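Local coordinates for GDSL-like protein (Roseburia intestinalis L1-82, PDB 6HFZ) that removes acetyl groups from complex beta-mannans as a two-domain GDSL-like (SGNH-hydrolase family) esterase of a gut bacterium, at residues Y293-A304 / V316-G327. Numbering follows the deposited sequence.
Sequences YRKSVKLPAPVA and VRLDANFDETWG
Asn-321 turns its amide onto the backbone of Ala-301 and binds it twice. OD1 accepts from Ala-301 N at 2.8 Å, and ND2 donates to Ala-301 O, reaching that oxygen from above its carbonyl plane. The same ND2 bonds in its own amide plane to the syn side of Asp-319 OD1. Asn-321 N meets that oxygen on the anti side, tilted out of the carboxylate plane, which makes an Asx turn. CG of Asn-321 lies anti to its carbonyl carbon (chi1 -63°), which swings the amide toward Ala-301. With an alanine here, Ala-301 N and Ala-301 O would probably lose their amide partners, and Asp-319 OD1 would keep just the backbone N-H from this residue, so the carboxylate would be less firmly held.

Asp-319 OD2 also takes a salt bridge from Arg-317 NH1, from above the carboxylate plane. CG1 of Val-303 sits over one face of that guanidinium, whose NH2 pairs with Glu-352. On the other side of the strand, Leu-318 CB lies over the Tyr-293 ring in a CH-pi contact, 3.9 Å from its centroid. Tyr-293 OH bonds to Asp-333 and, through a water, to Asp-319 N. Farther along, Lys-295 CB and Val-297 CG1 approach the Phe-322 ring obliquely. Lys-295 NZ is paired with Glu-331.

Backbone bonds complete the join. Ala-304 and Leu-318 form an antiparallel hydrogen-bonded pair. Ala-320 N binds Pro-302 O, and Ser-296 N binds Ala-320 O at 2.8 Å. The 316-319 edge strand of the 303-308/316-319 beta hairpin thus packs on strand 288-295 of another sheet, as in a beta sandwich, and its following loop is tied to the 296-302 connection.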
ATOM      1  N   TYR A 293      -4.898  -7.119  11.847  1.00 19.26           N
ATOM      2  CA  TYR A 293      -5.908  -8.091  12.249  1.00 20.20           C
ATOM      3  C   TYR A 293      -7.146  -7.960  11.363  1.00 22.37           C
ATOM      4  O   TYR A 293      -7.343  -6.920  10.728  1.00 21.42           O
ATOM      5  CB  TYR A 293      -6.334  -7.911  13.723  1.00 21.56           C
ATOM      6  CG  TYR A 293      -6.933  -6.554  14.071  1.00 19.72           C
ATOM      7  CD1 TYR A 293      -6.135  -5.420  14.249  1.00 21.73           C
ATOM      8  CD2 TYR A 293      -8.302  -6.398  14.254  1.00 21.76           C
ATOM      9  CE1 TYR A 293      -6.680  -4.181  14.594  1.00 22.11           C
ATOM     10  CE2 TYR A 293      -8.861  -5.161  14.575  1.00 22.05           C
ATOM     11  CZ  TYR A 293      -8.052  -4.050  14.742  1.00 24.21           C
ATOM     12  OH  TYR A 293      -8.598  -2.840  15.117  1.00 24.49           O
ATOM     13  N   ARG A 294      -7.989  -9.003  11.368  1.00 19.13           N
ATOM     14  CA  ARG A 294      -9.163  -8.970  10.537  1.00 21.88           C
ATOM     15  C   ARG A 294     -10.300  -8.203  11.220  1.00 23.99           C
ATOM     16  O   ARG A 294     -10.615  -8.431  12.392  1.00 25.06           O
ATOM     17  CB  ARG A 294      -9.652 -10.384  10.216  1.00 21.29           C
ATOM     18  CG  ARG A 294     -10.957 -10.439   9.420  1.00 21.72           C
ATOM     19  CD  ARG A 294     -11.181 -11.869   8.928  1.00 24.36           C
ATOM     20  NE  ARG A 294     -11.284 -12.876   9.982  1.00 25.98           N
ATOM     21  CZ  ARG A 294     -10.946 -14.149   9.846  1.00 27.65           C
ATOM     22  NH1 ARG A 294     -10.451 -14.594   8.695  1.00 27.47           N
ATOM     23  NH2 ARG A 294     -11.002 -14.979  10.879  1.00 26.09           N
ATOM     24  N   LYS A 295     -10.981  -7.356  10.430  1.00 22.01           N
ATOM     25  CA  LYS A 295     -12.285  -6.839  10.746  1.00 26.18           C
ATOM     26  C   LYS A 295     -13.268  -7.514   9.772  1.00 25.95           C
ATOM     27  O   LYS A 295     -13.155  -7.373   8.551  1.00 25.51           O
ATOM     28  CB  LYS A 295     -12.312  -5.311  10.636  1.00 24.78           C
ATOM     29  CG  LYS A 295     -11.725  -4.562  11.818  1.00 27.95           C
ATOM     30  CD  LYS A 295     -11.901  -3.079  11.739  1.00 25.37           C
ATOM     31  CE  LYS A 295     -11.359  -2.390  12.969  1.00 31.85           C
ATOM     32  NZ  LYS A 295     -11.128  -0.940  12.751  1.00 33.19           N
ATOM     33  N   SER A 296     -14.195  -8.291  10.343  1.00 26.29           N
ATOM     34  CA  SER A 296     -15.025  -9.250   9.647  1.00 26.02           C
ATOM     35  C   SER A 296     -16.412  -8.657   9.381  1.00 27.47           C
ATOM     36  O   SER A 296     -17.012  -8.050  10.242  1.00 30.88           O
ATOM     37  CB  SER A 296     -15.116 -10.541  10.447  1.00 28.20           C
ATOM     38  OG  SER A 296     -16.122 -11.391   9.892  1.00 28.21           O
ATOM     39  N   VAL A 297     -16.923  -8.824   8.166  1.00 28.54           N
ATOM     40  CA  VAL A 297     -18.314  -8.465   7.893  1.00 31.64           C
ATOM     41  C   VAL A 297     -19.243  -9.634   8.233  1.00 31.82           C
ATOM     42  O   VAL A 297     -20.488  -9.477   8.174  1.00 36.48           O
ATOM     43  CB  VAL A 297     -18.511  -8.033   6.435  1.00 32.87           C
ATOM     44  CG1 VAL A 297     -17.860  -6.660   6.204  1.00 34.99           C
ATOM     45  CG2 VAL A 297     -18.004  -9.087   5.460  1.00 32.34           C
ATOM     46  N   LYS A 298     -18.661 -10.794   8.518  1.00 29.85           N
ATOM     47  CA  LYS A 298     -19.404 -11.951   9.040  1.00 33.17           C
ATOM     48  C   LYS A 298     -19.453 -11.820  10.558  1.00 35.25           C
ATOM     49  O   LYS A 298     -18.411 -11.926  11.194  1.00 33.12           O
ATOM     50  CB  LYS A 298     -18.721 -13.252   8.621  1.00 38.70           C
ATOM     51  CG  LYS A 298     -18.832 -13.575   7.139  1.00 41.50           C
ATOM     52  CD  LYS A 298     -18.247 -14.919   6.780  1.00 48.84           C
ATOM     53  CE  LYS A 298     -17.690 -14.954   5.369  1.00 54.87           C
ATOM     54  NZ  LYS A 298     -17.538 -16.347   4.883  1.00 57.19           N
ATOM     55  N   LEU A 299     -20.651 -11.539  11.099  1.00 33.64           N
ATOM     56  CA  LEU A 299     -20.859 -11.104  12.458  1.00 33.17           C
ATOM     57  C   LEU A 299     -21.652 -12.163  13.230  1.00 36.38           C
ATOM     58  O   LEU A 299     -22.419 -12.924  12.624  1.00 36.70           O
ATOM     59  CB  LEU A 299     -21.685  -9.814  12.433  1.00 37.51           C
ATOM     60  CG  LEU A 299     -21.047  -8.541  11.862  1.00 35.56           C
ATOM     61  CD1 LEU A 299     -21.949  -7.348  12.157  1.00 39.84           C
ATOM     62  CD2 LEU A 299     -19.650  -8.309  12.432  1.00 37.37           C
ATOM     63  N   PRO A 300     -21.522 -12.194  14.560  1.00 33.91           N
ATOM     64  CA  PRO A 300     -20.566 -11.426  15.332  1.00 31.64           C
ATOM     65  C   PRO A 300     -19.176 -12.079  15.309  1.00 30.99           C
ATOM     66  O   PRO A 300     -19.003 -13.185  14.812  1.00 27.36           O
ATOM     67  CB  PRO A 300     -21.144 -11.392  16.754  1.00 35.94           C
ATOM     68  CG  PRO A 300     -21.919 -12.677  16.882  1.00 35.60           C
ATOM     69  CD  PRO A 300     -22.154 -13.178  15.468  1.00 37.16           C
ATOM     70  N   ALA A 301     -18.192 -11.357  15.860  1.00 30.24           N
ATOM     71  CA  ALA A 301     -16.809 -11.791  15.949  1.00 28.86           C
ATOM     72  C   ALA A 301     -16.215 -11.347  17.291  1.00 25.96           C
ATOM     73  O   ALA A 301     -16.800 -10.527  18.011  1.00 27.03           O
ATOM     74  CB  ALA A 301     -16.035 -11.214  14.791  1.00 32.92           C
ATOM     75  N   PRO A 302     -15.066 -11.916  17.689  1.00 26.12           N
ATOM     76  CA  PRO A 302     -14.448 -11.609  18.969  1.00 24.99           C
ATOM     77  C   PRO A 302     -13.825 -10.218  19.019  1.00 27.63           C
ATOM     78  O   PRO A 302     -13.673  -9.550  17.972  1.00 26.24           O
ATOM     79  CB  PRO A 302     -13.315 -12.624  19.095  1.00 25.07           C
ATOM     80  CG  PRO A 302     -13.722 -13.734  18.196  1.00 25.52           C
ATOM     81  CD  PRO A 302     -14.356 -13.015  17.026  1.00 25.78           C
ATOM     82  N   VAL A 303     -13.526  -9.807  20.242  1.00 26.71           N
ATOM     83  CA  VAL A 303     -12.803  -8.588  20.550  1.00 26.36           C
ATOM     84  C   VAL A 303     -11.554  -8.992  21.311  1.00 24.93           C
ATOM     85  O   VAL A 303     -11.621  -9.896  22.152  1.00 26.90           O
ATOM     86  CB  VAL A 303     -13.663  -7.611  21.370  1.00 29.47           C
ATOM     87  CG1 VAL A 303     -12.884  -6.349  21.700  1.00 26.92           C
ATOM     88  CG2 VAL A 303     -14.982  -7.283  20.652  1.00 29.18           C
ATOM     89  N   ALA A 304     -10.423  -8.371  20.974  1.00 23.72           N
ATOM     90  CA  ALA A 304      -9.169  -8.569  21.693  1.00 22.76           C
ATOM     91  C   ALA A 304      -8.665  -7.235  22.239  1.00 23.87           C
ATOM     92  O   ALA A 304      -9.186  -6.193  21.885  1.00 25.47           O
ATOM     93  CB  ALA A 304      -8.143  -9.193  20.780  1.00 22.64           C
ATOM     94  N   VAL A 316      -5.118  -1.270  23.973  1.00 25.36           N
ATOM     95  CA  VAL A 316      -5.937  -0.878  22.864  1.00 23.89           C
ATOM     96  C   VAL A 316      -6.850  -2.040  22.478  1.00 23.96           C
ATOM     97  O   VAL A 316      -6.399  -3.176  22.283  1.00 22.11           O
ATOM     98  CB  VAL A 316      -5.101  -0.403  21.663  1.00 25.69           C
ATOM     99  CG1 VAL A 316      -5.942  -0.108  20.441  1.00 25.86           C
ATOM    100  CG2 VAL A 316      -4.254   0.790  22.053  1.00 27.53           C
ATOM    101  N   ARG A 317      -8.126  -1.697  22.295  1.00 24.69           N
ATOM    102  CA  ARG A 317      -9.178  -2.595  21.873  1.00 28.78           C
ATOM    103  C   ARG A 317      -9.099  -2.851  20.370  1.00 24.86           C
ATOM    104  O   ARG A 317      -9.130  -1.918  19.538  1.00 25.51           O
ATOM    105  CB  ARG A 317     -10.558  -2.006  22.162  1.00 33.12           C
ATOM    106  CG  ARG A 317     -11.702  -2.943  21.809  1.00 34.56           C
ATOM    107  CD  ARG A 317     -12.891  -2.246  21.181  1.00 44.70           C
ATOM    108  NE  ARG A 317     -13.979  -2.136  22.118  1.00 42.20           N
ATOM    109  CZ  ARG A 317     -14.846  -3.097  22.383  1.00 35.93           C
ATOM    110  NH1 ARG A 317     -15.674  -3.563  21.460  1.00 41.17           N
ATOM    111  NH2 ARG A 317     -14.816  -3.637  23.578  1.00 34.07           N
ATOM    112  N   LEU A 318      -9.041  -4.133  20.030  1.00 23.73           N
ATOM    113  CA  LEU A 318      -9.064  -4.595  18.627  1.00 23.01           C
ATOM    114  C   LEU A 318     -10.392  -5.348  18.439  1.00 24.00           C
ATOM    115  O   LEU A 318     -10.560  -6.535  18.884  1.00 26.41           O
ATOM    116  CB  LEU A 318      -7.859  -5.478  18.313  1.00 21.06           C
ATOM    117  CG  LEU A 318      -6.489  -5.031  18.818  1.00 23.80           C
ATOM    118  CD1 LEU A 318      -5.436  -6.082  18.424  1.00 23.20           C
ATOM    119  CD2 LEU A 318      -6.119  -3.678  18.232  1.00 24.19           C
ATOM    120  N   ASP A 319     -11.343  -4.670  17.816  1.00 22.69           N
ATOM    121  CA  ASP A 319     -12.702  -5.198  17.615  1.00 24.31           C
ATOM    122  C   ASP A 319     -12.860  -5.768  16.195  1.00 23.14           C
ATOM    123  O   ASP A 319     -12.850  -5.037  15.202  1.00 26.97           O
ATOM    124  CB  ASP A 319     -13.731  -4.107  17.897  1.00 28.36           C
ATOM    125  CG  ASP A 319     -15.177  -4.564  17.911  1.00 29.76           C
ATOM    126  OD1 ASP A 319     -15.477  -5.626  17.335  1.00 30.36           O
ATOM    127  OD2 ASP A 319     -15.994  -3.842  18.523  1.00 33.93           O
ATOM    128  N   ALA A 320     -13.118  -7.070  16.114  1.00 26.62           N
ATOM    129  CA  ALA A 320     -13.219  -7.767  14.826  1.00 26.33           C
ATOM    130  C   ALA A 320     -14.611  -7.613  14.194  1.00 27.71           C
ATOM    131  O   ALA A 320     -14.809  -8.032  13.085  1.00 30.88           O
ATOM    132  CB  ALA A 320     -12.799  -9.198  15.006  1.00 28.70           C
ATOM    133  N   ASN A 321     -15.544  -6.938  14.885  1.00 29.69           N
ATOM    134  CA  ASN A 321     -16.877  -6.652  14.391  1.00 32.53           C
ATOM    135  C   ASN A 321     -16.843  -5.388  13.521  1.00 33.58           C
ATOM    136  O   ASN A 321     -16.904  -4.262  14.043  1.00 37.04           O
ATOM    137  CB  ASN A 321     -17.860  -6.445  15.542  1.00 30.40           C
ATOM    138  CG  ASN A 321     -18.005  -7.696  16.372  1.00 29.42           C
ATOM    139  OD1 ASN A 321     -18.732  -8.599  15.978  1.00 32.14           O
ATOM    140  ND2 ASN A 321     -17.251  -7.789  17.453  1.00 32.43           N
ATOM    141  N   PHE A 322     -16.740  -5.589  12.204  1.00 36.43           N
ATOM    142  CA  PHE A 322     -16.643  -4.490  11.236  1.00 34.86           C
ATOM    143  C   PHE A 322     -18.022  -3.858  11.057  1.00 41.47           C
ATOM    144  O   PHE A 322     -19.011  -4.576  10.833  1.00 44.05           O
ATOM    145  CB  PHE A 322     -16.138  -4.978   9.877  1.00 30.53           C
ATOM    146  CG  PHE A 322     -15.559  -3.913   8.973  1.00 30.14           C
ATOM    147  CD1 PHE A 322     -15.082  -2.718   9.489  1.00 29.02           C
ATOM    148  CD2 PHE A 322     -15.376  -4.162   7.625  1.00 31.46           C
ATOM    149  CE1 PHE A 322     -14.498  -1.773   8.671  1.00 30.95           C
ATOM    150  CE2 PHE A 322     -14.830  -3.192   6.794  1.00 30.29           C
ATOM    151  CZ  PHE A 322     -14.418  -1.990   7.320  1.00 31.15           C
ATOM    152  N   ASP A 323     -18.064  -2.525  11.107  1.00 49.88           N
ATOM    153  CA  ASP A 323     -19.322  -1.779  11.028  1.00 49.15           C
ATOM    154  C   ASP A 323     -19.596  -1.297   9.597  1.00 49.60           C
ATOM    155  O   ASP A 323     -20.582  -0.612   9.376  1.00 52.93           O
ATOM    156  CB  ASP A 323     -19.327  -0.614  12.018  1.00 52.78           C
ATOM    157  CG  ASP A 323     -18.116   0.298  11.947  1.00 60.03           C
ATOM    158  OD1 ASP A 323     -17.125  -0.078  11.280  1.00 68.24           O
ATOM    159  OD2 ASP A 323     -18.172   1.381  12.572  1.00 68.56           O
ATOM    160  N   GLU A 324     -18.728  -1.636   8.638  1.00 47.01           N
ATOM    161  CA  GLU A 324     -18.933  -1.324   7.217  1.00 49.35           C
ATOM    162  C   GLU A 324     -19.267  -2.636   6.524  1.00 47.56           C
ATOM    163  O   GLU A 324     -19.196  -3.663   7.164  1.00 51.44           O
ATOM    164  CB  GLU A 324     -17.681  -0.676   6.616  1.00 50.79           C
ATOM    165  CG  GLU A 324     -17.206   0.530   7.405  1.00 50.50           C
ATOM    166  CD  GLU A 324     -15.919   1.158   6.914  1.00 54.70           C
ATOM    167  OE1 GLU A 324     -15.652   1.078   5.701  1.00 57.55           O
ATOM    168  OE2 GLU A 324     -15.178   1.718   7.751  1.00 51.72           O
ATOM    169  N   THR A 325     -19.589  -2.600   5.228  1.00 50.49           N
ATOM    170  CA  THR A 325     -20.221  -3.761   4.604  1.00 54.75           C
ATOM    171  C   THR A 325     -19.526  -4.204   3.306  1.00 51.79           C
ATOM    172  O   THR A 325     -19.813  -5.291   2.830  1.00 50.67           O
ATOM    173  CB  THR A 325     -21.715  -3.496   4.361  1.00 58.55           C
ATOM    174  OG1 THR A 325     -21.831  -2.331   3.538  1.00 59.60           O
ATOM    175  CG2 THR A 325     -22.482  -3.315   5.653  1.00 60.08           C
ATOM    176  N   TRP A 326     -18.623  -3.390   2.743  1.00 53.07           N
ATOM    177  CA  TRP A 326     -18.007  -3.685   1.429  1.00 47.01           C
ATOM    178  C   TRP A 326     -17.207  -4.999   1.454  1.00 43.58           C
ATOM    179  O   TRP A 326     -16.927  -5.579   0.422  1.00 44.52           O
ATOM    180  CB  TRP A 326     -17.115  -2.525   0.976  1.00 51.89           C
ATOM    181  CG  TRP A 326     -16.064  -2.127   1.970  1.00 51.93           C
ATOM    182  CD1 TRP A 326     -16.149  -1.123   2.894  1.00 52.68           C
ATOM    183  CD2 TRP A 326     -14.775  -2.748   2.168  1.00 51.58           C
ATOM    184  NE1 TRP A 326     -15.002  -1.068   3.642  1.00 49.81           N
ATOM    185  CE2 TRP A 326     -14.139  -2.045   3.217  1.00 48.72           C
ATOM    186  CE3 TRP A 326     -14.092  -3.814   1.558  1.00 49.21           C
ATOM    187  CZ2 TRP A 326     -12.856  -2.373   3.662  1.00 50.63           C
ATOM    188  CZ3 TRP A 326     -12.823  -4.132   1.993  1.00 50.60           C
ATOM    189  CH2 TRP A 326     -12.216  -3.420   3.035  1.00 52.28           C
ATOM    190  N   GLY A 327     -16.798  -5.451   2.643  1.00 39.70           N
ATOM    191  CA  GLY A 327     -16.018  -6.665   2.787  1.00 36.76           C
ATOM    192  C   GLY A 327     -15.127  -6.604   4.020  1.00 32.09           C
ATOM    193  O   GLY A 327     -15.063  -5.587   4.712  1.00 30.78           O
TER
HETATM  194  O   HOH W   1     -10.948  -2.059  16.706  1.00 31.62           O